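Local coordinates for adhesion G-protein coupled receptor G6 (Danio rerio, PDB 6V55) that acts as a cell-surface adhesion receptor linked to myelination, probably passing extracellular cues to G-protein signalling through its calcium-binding extracellular region, at residues L213-S218 / Y241-G246; S335-P340 / W460-P465; Q730-D735 / G743-D748. All blocks are in the same frame, centred on the assembly; numbering follows the deposited sequence.

Contact 1. Residues L213-S218 / Y241-G246; sequences LTWTKS and YTLQSG
Trp215 and Lys217 reach from the end of strand 209-216 to the loop 241-246, at one end of a pentraxin-like β-sandwich of the concanavalin type. The loop crosses from one sheet of the sandwich to the other, between strands 229-234 and 248-251. The indole of Trp215 turns its six-membered ring to the loop, and the carbonyl oxygen of Tyr241 lies at the ring edge, in plane, with Trp215 CH2 3.7 Å from Tyr241 O. Leu243 comes in obliquely from further along the loop, its CD1 4.3 Å from Trp215 CZ3; both residues also pack on Ile188 of the opposing sheet, which places them in the sandwich core. Trp215 NE1 donates to Ser238 OG, earlier in the same connection. Lys217 takes a different path. With CG anti to the backbone N (chi1 -169°) and the remaining chain extended, its methylenes run past the Tyr241 carbonyl, CE lying 3.3 Å from Tyr241 O. The lysine then crosses the Thr242 side chain obliquely, and its ammonium donates to the threonine hydroxyl; the modelled separation of Lys217 NZ and Thr242 OG1, 2.5 Å, is short enough for its exact value to be doubtful.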
loop_
_atom_site.group_PDB
_atom_site.type_symbol
_atom_site.label_atom_id
_atom_site.label_comp_id
_atom_site.label_asym_id
_atom_site.label_seq_id
_atom_site.Cartn_x
_atom_site.Cartn_y
_atom_site.Cartn_z
ATOM N N LEU A 213 18.966 45.852 -6.835
ATOM C CA LEU A 213 19.785 46.860 -7.489
ATOM C C LEU A 213 19.297 47.003 -8.921
ATOM O O LEU A 213 19.118 45.994 -9.607
ATOM C CB LEU A 213 21.266 46.467 -7.446
ATOM C CG LEU A 213 21.801 46.143 -6.038
ATOM C CD1 LEU A 213 23.189 45.562 -6.082
ATOM C CD2 LEU A 213 21.779 47.391 -5.138
ATOM N N THR A 214 19.034 48.241 -9.364
ATOM C CA THR A 214 18.682 48.508 -10.758
ATOM C C THR A 214 19.695 49.467 -11.373
ATOM O O THR A 214 20.421 50.172 -10.668
ATOM C CB THR A 214 17.243 49.082 -10.952
ATOM O OG1 THR A 214 17.206 50.494 -10.667
ATOM C CG2 THR A 214 16.202 48.335 -10.110
ATOM N N TRP A 215 19.737 49.469 -12.707
ATOM C CA TRP A 215 20.618 50.336 -13.478
ATOM C C TRP A 215 20.011 50.490 -14.859
ATOM O O TRP A 215 19.431 49.533 -15.356
ATOM C CB TRP A 215 22.021 49.735 -13.587
ATOM C CG TRP A 215 22.943 50.484 -14.488
ATOM C CD1 TRP A 215 23.502 51.707 -14.256
ATOM C CD2 TRP A 215 23.438 50.052 -15.767
ATOM N NE1 TRP A 215 24.322 52.058 -15.297
ATOM C CE2 TRP A 215 24.294 51.067 -16.245
ATOM C CE3 TRP A 215 23.243 48.904 -16.550
ATOM C CZ2 TRP A 215 24.954 50.973 -17.474
ATOM C CZ3 TRP A 215 23.898 48.813 -17.770
ATOM C CH2 TRP A 215 24.734 49.855 -18.223
ATOM N N THR A 216 20.089 51.696 -15.444
ATOM C CA THR A 216 19.948 51.884 -16.889
ATOM C C THR A 216 21.154 52.642 -17.419
ATOM O O THR A 216 21.697 53.513 -16.738
ATOM C CB THR A 216 18.721 52.691 -17.317
ATOM O OG1 THR A 216 18.880 54.040 -16.881
ATOM C CG2 THR A 216 17.467 52.163 -16.772
ATOM N N LYS A 217 21.551 52.334 -18.659
ATOM C CA LYS A 217 22.640 53.075 -19.288
ATOM C C LYS A 217 22.243 54.511 -19.627
ATOM O O LYS A 217 23.062 55.436 -19.464
ATOM C CB LYS A 217 23.099 52.343 -20.552
ATOM C CG LYS A 217 24.378 52.862 -21.155
ATOM C CD LYS A 217 24.514 52.389 -22.558
ATOM C CE LYS A 217 25.790 52.901 -23.122
ATOM N NZ LYS A 217 26.232 52.103 -24.307
ATOM N N SER A 218 20.982 54.699 -20.049
ATOM C CA SER A 218 20.527 55.933 -20.686
ATOM C C SER A 218 20.505 57.102 -19.722
ATOM O O SER A 218 20.870 58.216 -20.104
ATOM C CB SER A 218 19.136 55.732 -21.289
ATOM O OG SER A 218 18.153 55.578 -20.281
ATOM N N TYR A 241 29.217 52.652 -20.705
ATOM C CA TYR A 241 29.486 51.226 -20.770
ATOM C C TYR A 241 28.254 50.430 -21.166
ATOM O O TYR A 241 27.114 50.815 -20.906
ATOM C CB TYR A 241 30.021 50.712 -19.437
ATOM C CG TYR A 241 31.314 51.380 -19.078
ATOM C CD1 TYR A 241 32.480 51.094 -19.782
ATOM C CD2 TYR A 241 31.369 52.333 -18.057
ATOM C CE1 TYR A 241 33.679 51.725 -19.462
ATOM C CE2 TYR A 241 32.557 52.967 -17.731
ATOM C CZ TYR A 241 33.706 52.656 -18.438
ATOM O OH TYR A 241 34.887 53.284 -18.121
ATOM N N THR A 242 28.516 49.295 -21.793
ATOM C CA THR A 242 27.502 48.326 -22.163
ATOM C C THR A 242 28.001 46.968 -21.700
ATOM O O THR A 242 29.177 46.642 -21.892
ATOM C CB THR A 242 27.269 48.342 -23.686
ATOM O OG1 THR A 242 26.904 49.668 -24.107
ATOM C CG2 THR A 242 26.188 47.353 -24.100
ATOM N N LEU A 243 27.135 46.191 -21.067
ATOM C CA LEU A 243 27.537 44.863 -20.624
ATOM C C LEU A 243 27.391 43.897 -21.795
ATOM O O LEU A 243 26.285 43.718 -22.310
ATOM C CB LEU A 243 26.693 44.435 -19.424
ATOM C CG LEU A 243 26.618 45.441 -18.266
ATOM C CD1 LEU A 243 25.712 44.943 -17.146
ATOM C CD2 LEU A 243 28.006 45.750 -17.740
ATOM N N GLN A 244 28.496 43.291 -22.227
ATOM C CA GLN A 244 28.457 42.473 -23.428
ATOM C C GLN A 244 27.848 41.098 -23.159
ATOM O O GLN A 244 27.644 40.679 -22.014
ATOM C CB GLN A 244 29.851 42.301 -24.022
ATOM C CG GLN A 244 30.202 43.276 -25.159
ATOM C CD GLN A 244 29.280 43.184 -26.383
ATOM O OE1 GLN A 244 28.786 42.106 -26.743
ATOM N NE2 GLN A 244 29.066 44.326 -27.044
ATOM N N SER A 245 27.576 40.391 -24.256
ATOM C CA SER A 245 26.982 39.063 -24.232
ATOM C C SER A 245 27.955 38.018 -23.693
ATOM O O SER A 245 29.164 38.255 -23.547
ATOM C CB SER A 245 26.551 38.645 -25.637
ATOM O OG SER A 245 25.204 38.987 -25.891
ATOM N N GLY A 246 27.386 36.846 -23.399
ATOM C CA GLY A 246 28.126 35.605 -23.260
ATOM C C GLY A 246 29.093 35.531 -22.102
ATOM O O GLY A 246 30.161 34.922 -22.232
#

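Contact 2. Residues S335-P340 / W460-P465; sequences SGLGCP and WPESRP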
loop_
_atom_site.group_PDB
_atom_site.type_symbol
_atom_site.label_atom_id
_atom_site.label_comp_id
_atom_site.label_asym_id
_atom_site.label_seq_id
_atom_site.Cartn_x
_atom_site.Cartn_y
_atom_site.Cartn_z
ATOM N N SER A 335 -4.966 8.659 9.651
ATOM C CA SER A 335 -3.844 7.744 9.782
ATOM C C SER A 335 -4.310 6.311 9.972
ATOM O O SER A 335 -5.277 6.045 10.697
ATOM C CB SER A 335 -2.959 8.138 10.951
ATOM O OG SER A 335 -1.725 7.448 10.871
ATOM N N GLY A 336 -3.588 5.379 9.342
ATOM C CA GLY A 336 -3.833 3.959 9.536
ATOM C C GLY A 336 -3.372 3.419 10.865
ATOM O O GLY A 336 -3.765 2.312 11.240
ATOM N N LEU A 337 -2.535 4.182 11.573
ATOM C CA LEU A 337 -2.117 3.868 12.929
ATOM C C LEU A 337 -3.176 4.224 13.963
ATOM O O LEU A 337 -3.092 3.777 15.112
ATOM C CB LEU A 337 -0.820 4.622 13.259
ATOM C CG LEU A 337 0.416 4.326 12.409
ATOM C CD1 LEU A 337 1.263 5.558 12.244
ATOM C CD2 LEU A 337 1.239 3.233 13.052
ATOM N N GLY A 338 -4.153 5.032 13.597
ATOM C CA GLY A 338 -5.057 5.588 14.575
ATOM C C GLY A 338 -4.748 7.045 14.842
ATOM O O GLY A 338 -3.695 7.575 14.469
ATOM N N CYS A 339 -5.709 7.716 15.470
ATOM C CA CYS A 339 -5.592 9.125 15.842
ATOM C C CYS A 339 -5.915 9.227 17.328
ATOM O O CYS A 339 -7.066 9.502 17.688
ATOM C CB CYS A 339 -6.532 10.011 15.027
ATOM S SG CYS A 339 -6.219 10.004 13.227
ATOM N N PRO A 340 -4.946 8.972 18.208
ATOM C CA PRO A 340 -5.224 9.044 19.647
ATOM C C PRO A 340 -5.238 10.478 20.155
ATOM O O PRO A 340 -4.623 11.381 19.586
ATOM C CB PRO A 340 -4.061 8.266 20.269
ATOM C CG PRO A 340 -2.941 8.523 19.330
ATOM C CD PRO A 340 -3.547 8.585 17.950
ATOM N N TRP A 460 -4.368 -7.394 12.592
ATOM C CA TRP A 460 -4.515 -6.086 13.204
ATOM C C TRP A 460 -3.361 -5.212 12.761
ATOM O O TRP A 460 -2.215 -5.657 12.830
ATOM C CB TRP A 460 -4.523 -6.210 14.721
ATOM C CG TRP A 460 -5.511 -7.198 15.226
ATOM C CD1 TRP A 460 -5.295 -8.524 15.512
ATOM C CD2 TRP A 460 -6.893 -6.951 15.496
ATOM N NE1 TRP A 460 -6.466 -9.121 15.929
ATOM C CE2 TRP A 460 -7.459 -8.176 15.936
ATOM C CE3 TRP A 460 -7.717 -5.821 15.385
ATOM C CZ2 TRP A 460 -8.798 -8.297 16.281
ATOM C CZ3 TRP A 460 -9.058 -5.942 15.738
ATOM C CH2 TRP A 460 -9.579 -7.180 16.184
ATOM N N PRO A 461 -3.603 -3.995 12.273
ATOM C CA PRO A 461 -2.495 -3.132 11.837
ATOM C C PRO A 461 -1.787 -2.472 13.018
ATOM O O PRO A 461 -2.231 -2.560 14.165
ATOM C CB PRO A 461 -3.181 -2.091 10.943
ATOM C CG PRO A 461 -4.604 -2.057 11.417
ATOM C CD PRO A 461 -4.923 -3.421 11.960
ATOM N N GLU A 462 -0.653 -1.827 12.707
ATOM C CA GLU A 462 0.171 -1.131 13.702
ATOM C C GLU A 462 -0.607 0.027 14.298
ATOM O O GLU A 462 -1.362 0.701 13.591
ATOM C CB GLU A 462 1.456 -0.596 13.051
ATOM C CG GLU A 462 2.567 -0.146 13.998
ATOM C CD GLU A 462 3.664 0.613 13.265
ATOM O OE1 GLU A 462 3.830 0.378 12.052
ATOM O OE2 GLU A 462 4.354 1.450 13.890
ATOM N N SER A 463 -0.477 0.233 15.609
ATOM C CA SER A 463 -1.335 1.212 16.265
ATOM C C SER A 463 -0.592 1.988 17.336
ATOM O O SER A 463 0.167 1.415 18.118
ATOM C CB SER A 463 -2.552 0.549 16.910
ATOM O OG SER A 463 -3.180 -0.347 16.012
ATOM N N ARG A 464 -0.888 3.285 17.411
ATOM C CA ARG A 464 -0.477 4.138 18.520
ATOM C C ARG A 464 -1.182 3.689 19.808
ATOM O O ARG A 464 -2.205 3.003 19.744
ATOM C CB ARG A 464 -0.783 5.602 18.171
ATOM C CG ARG A 464 0.118 6.148 17.059
ATOM C CD ARG A 464 0.026 7.663 16.902
ATOM N NE ARG A 464 -0.523 8.026 15.587
ATOM C CZ ARG A 464 0.113 8.731 14.650
ATOM N NH1 ARG A 464 1.345 9.193 14.866
ATOM N NH2 ARG A 464 -0.495 8.981 13.489
ATOM N N PRO A 465 -0.605 3.981 20.985
ATOM C CA PRO A 465 -1.268 3.612 22.253
ATOM C C PRO A 465 -2.623 4.286 22.456
ATOM O O PRO A 465 -2.806 5.462 22.125
ATOM C CB PRO A 465 -0.271 4.083 23.316
ATOM C CG PRO A 465 1.036 4.005 22.646
ATOM C CD PRO A 465 0.811 4.351 21.206
#
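Leu337 and Arg464 carry the polar link between these loops through their backbones: Arg464 N donates to Leu337 O at 3.2 Å, the donor tilted 26° from the carbonyl plane. Two Cα-H···O contacts flank this bond, one from Leu337 CA to Glu462 O and one from Ser463 CA to Leu337 O, and the backbones come closest at Leu337 and Ser463. The arginine side chain adds a weak bond of its own. Bent at chi3 (-116°), the Arg464 chain brings its NE to within 3.4 Å of Gly338 O, which lies at the edge of the guanidinium, in its plane.

Segment 335-340 opens with a type I β turn from Ser335 to Gly338, enclosed by the Cys333-Cys339 disulfide a few residues before strand 342-353. The partner loop leads into strand 468-472 of the small disulfide-bonded module that follows, consistent with a hormone-receptor fold. Ser335 OG bonds to Asp71, in the CUB domain, so the turn sits between two modules.

Van der Waals packing surrounds the turn. Leu337 lies alongside Glu462, both pointing the same way, with Leu337 CD2 3.6 Å from Glu462 CD; the carboxylate continues to Asn448 through OE2. The other leucine branch, CD1, sits over one face of the Arg464 guanidinium, toward its rim. Pro340 crosses the arginine at about a right angle, its CG 3.8 Å from Arg464 CB and its CD equally far from Arg464 CD. With an alanine here in place of Arg464, the Gly338 carbonyl would probably lose its side-chain donor, and Leu337 CD1 and the Pro340 ring much of the surface they rest on. Pro340 CB also approaches Pro465 O, at 3.6 Å.

Contact 3. Residues Q730-D735 / G743-D748; sequences QCVFWD and GGWNSD. Unlike the reference sequence in segment 743-748: Trp745 (reference Cys).
Trp745 and Trp734 face each other across two antiparallel strands as a non-hydrogen-bonded pair, and their indoles form a T-shaped stack. The edge of Trp734 points at the face of Trp745, with planes at 89° and CE3 of Trp734 3.6 Å from CD2 of Trp745. Val732 CG2 lies on the opposite side of the Trp745 ring, toward its rim and 3.6 Å from Trp745 CE3, so this ring, a cysteine in the reference sequence, lies between two side chains of the neighbouring strand. Trp734 in turn lays its six-membered ring over Gly744, whose CA stands 3.9 Å from the ring centroid.

Asn746 works on the other face of the sheet, between Phe733 and Asp735. Its CB lies over the phenyl face of Phe733. A chi1 of -178°, trans to the backbone N, sends the Asn746 amide alongside the Asp735 carboxylate, and ND2 donates to Asp735 OD2 at 3.0 Å, on the anti side and 25° out of the carboxylate plane. Asn746 OD1 accepts from Asp748 N in an Asx turn. The flanking pairs Phe733/Asn746 and Asp735/Gly744 each make two backbone bonds, among them Phe733 N to Asn746 O at 2.8 Å.

Strand 730-735 also pairs with a bound peptide strand of another chain, and Cys731 is disulfide-bonded to Cys763. The arrangement fits the GPS region of a GAIN domain, in which the cleaved C-terminal β-strand, probably this peptide, remains bound.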
loop_
_atom_site.group_PDB
_atom_site.type_symbol
_atom_site.label_atom_id
_atom_site.label_comp_id
_atom_site.label_asym_id
_atom_site.label_seq_id
_atom_site.Cartn_x
_atom_site.Cartn_y
_atom_site.Cartn_z
ATOM N N GLN A 730 -11.550 -51.052 -16.237
ATOM C CA GLN A 730 -12.694 -51.537 -15.470
ATOM C C GLN A 730 -13.694 -50.387 -15.357
ATOM O O GLN A 730 -13.384 -49.346 -14.764
ATOM C CB GLN A 730 -12.254 -52.041 -14.096
ATOM C CG GLN A 730 -13.266 -52.908 -13.379
ATOM C CD GLN A 730 -12.701 -53.498 -12.099
ATOM O OE1 GLN A 730 -13.077 -53.092 -10.994
ATOM N NE2 GLN A 730 -11.799 -54.470 -12.241
ATOM N N CYS A 731 -14.864 -50.553 -15.972
ATOM C CA CYS A 731 -15.932 -49.567 -15.862
ATOM C C CYS A 731 -16.527 -49.631 -14.464
ATOM O O CYS A 731 -16.940 -50.704 -14.013
ATOM C CB CYS A 731 -17.011 -49.837 -16.906
ATOM S SG CYS A 731 -16.553 -49.451 -18.591
ATOM N N VAL A 732 -16.571 -48.494 -13.769
ATOM C CA VAL A 732 -17.085 -48.463 -12.407
ATOM C C VAL A 732 -18.130 -47.362 -12.261
ATOM O O VAL A 732 -18.210 -46.440 -13.081
ATOM C CB VAL A 732 -15.951 -48.295 -11.374
ATOM C CG1 VAL A 732 -15.284 -49.641 -11.135
ATOM C CG2 VAL A 732 -14.932 -47.274 -11.861
ATOM N N PHE A 733 -18.979 -47.501 -11.233
ATOM C CA PHE A 733 -19.854 -46.424 -10.785
ATOM C C PHE A 733 -19.649 -46.147 -9.298
ATOM O O PHE A 733 -19.268 -47.037 -8.530
ATOM C CB PHE A 733 -21.364 -46.687 -11.080
ATOM C CG PHE A 733 -22.028 -47.639 -10.117
ATOM C CD1 PHE A 733 -21.865 -49.015 -10.274
ATOM C CD2 PHE A 733 -22.843 -47.171 -9.072
ATOM C CE1 PHE A 733 -22.466 -49.904 -9.393
ATOM C CE2 PHE A 733 -23.429 -48.060 -8.181
ATOM C CZ PHE A 733 -23.247 -49.431 -8.349
ATOM N N TRP A 734 -19.931 -44.912 -8.889
ATOM C CA TRP A 734 -19.703 -44.493 -7.503
ATOM C C TRP A 734 -20.863 -44.946 -6.621
ATOM O O TRP A 734 -21.962 -44.385 -6.696
ATOM C CB TRP A 734 -19.528 -42.981 -7.384
ATOM C CG TRP A 734 -19.030 -42.591 -6.001
ATOM C CD1 TRP A 734 -19.765 -42.074 -4.958
ATOM C CD2 TRP A 734 -17.689 -42.735 -5.505
ATOM N NE1 TRP A 734 -18.955 -41.877 -3.855
ATOM C CE2 TRP A 734 -17.682 -42.280 -4.166
ATOM C CE3 TRP A 734 -16.492 -43.204 -6.067
ATOM C CZ2 TRP A 734 -16.528 -42.276 -3.390
ATOM C CZ3 TRP A 734 -15.349 -43.197 -5.289
ATOM C CH2 TRP A 734 -15.376 -42.739 -3.964
ATOM N N ASP A 735 -20.605 -45.925 -5.747
ATOM C CA ASP A 735 -21.612 -46.501 -4.854
ATOM C C ASP A 735 -21.472 -45.836 -3.493
ATOM O O ASP A 735 -20.505 -46.100 -2.769
ATOM C CB ASP A 735 -21.433 -48.020 -4.757
ATOM C CG ASP A 735 -22.599 -48.748 -4.071
ATOM O OD1 ASP A 735 -23.489 -48.129 -3.429
ATOM O OD2 ASP A 735 -22.620 -49.992 -4.197
ATOM N N GLY A 743 -18.727 -44.412 0.678
ATOM C CA GLY A 743 -18.572 -44.344 -0.763
ATOM C C GLY A 743 -17.343 -45.032 -1.326
ATOM O O GLY A 743 -16.260 -45.002 -0.728
ATOM N N GLY A 744 -17.511 -45.650 -2.490
ATOM C CA GLY A 744 -16.426 -46.321 -3.184
ATOM C C GLY A 744 -16.881 -46.686 -4.577
ATOM O O GLY A 744 -18.071 -46.614 -4.898
ATOM N N TRP A 745 -15.908 -47.044 -5.423
ATOM C CA TRP A 745 -16.227 -47.481 -6.778
ATOM C C TRP A 745 -16.818 -48.879 -6.733
ATOM O O TRP A 745 -16.506 -49.682 -5.848
ATOM C CB TRP A 745 -14.994 -47.473 -7.690
ATOM C CG TRP A 745 -14.492 -46.087 -8.035
ATOM C CD1 TRP A 745 -13.297 -45.537 -7.668
ATOM C CD2 TRP A 745 -15.171 -45.083 -8.817
ATOM N NE1 TRP A 745 -13.196 -44.258 -8.163
ATOM C CE2 TRP A 745 -14.332 -43.958 -8.866
ATOM C CE3 TRP A 745 -16.416 -45.024 -9.459
ATOM C CZ2 TRP A 745 -14.685 -42.802 -9.539
ATOM C CZ3 TRP A 745 -16.765 -43.866 -10.136
ATOM C CH2 TRP A 745 -15.900 -42.777 -10.173
ATOM N N ASN A 746 -17.683 -49.162 -7.686
ATOM C CA ASN A 746 -18.335 -50.449 -7.730
ATOM C C ASN A 746 -18.417 -50.851 -9.182
ATOM O O ASN A 746 -18.765 -50.047 -10.051
ATOM C CB ASN A 746 -19.713 -50.382 -7.069
ATOM C CG ASN A 746 -20.458 -51.728 -7.032
ATOM O OD1 ASN A 746 -19.958 -52.793 -7.433
ATOM N ND2 ASN A 746 -21.670 -51.675 -6.492
ATOM N N SER A 747 -18.135 -52.124 -9.413
ATOM C CA SER A 747 -18.032 -52.671 -10.748
ATOM C C SER A 747 -19.375 -53.195 -11.257
ATOM O O SER A 747 -19.541 -53.363 -12.476
ATOM C CB SER A 747 -16.972 -53.796 -10.749
ATOM O OG SER A 747 -16.733 -54.214 -12.073
ATOM N N ASP A 748 -20.331 -53.429 -10.343
ATOM C CA ASP A 748 -21.516 -54.244 -10.594
ATOM C C ASP A 748 -22.471 -53.565 -11.560
ATOM O O ASP A 748 -22.942 -52.453 -11.318
ATOM C CB ASP A 748 -22.216 -54.532 -9.276
ATOM C CG ASP A 748 -21.533 -55.646 -8.502
ATOM O OD1 ASP A 748 -21.743 -55.740 -7.266
ATOM O OD2 ASP A 748 -20.781 -56.432 -9.132
#

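In the fold
The three contacts follow one another along the chain of an elongated extracellular region, and none touches another. Contact 1, in the pentraxin-like domain, and contact 3, in the GPS region, are on opposite sides of the chain's centre, about 105 Å apart between centres; each lies within one module. Contact 2 is at a junction between modules, joins chain regions 120 residues apart and lies much nearer the middle, its centre about 62 Å from that of contact 1 and 59 Å from that of contact 3. Contact 3 meets the bound peptide directly, whereas contact 2 is near a glycan sugar, about 5 Å from the Glu462 side chain, with a calcium ion about 14 Å from the Pro461 side chain.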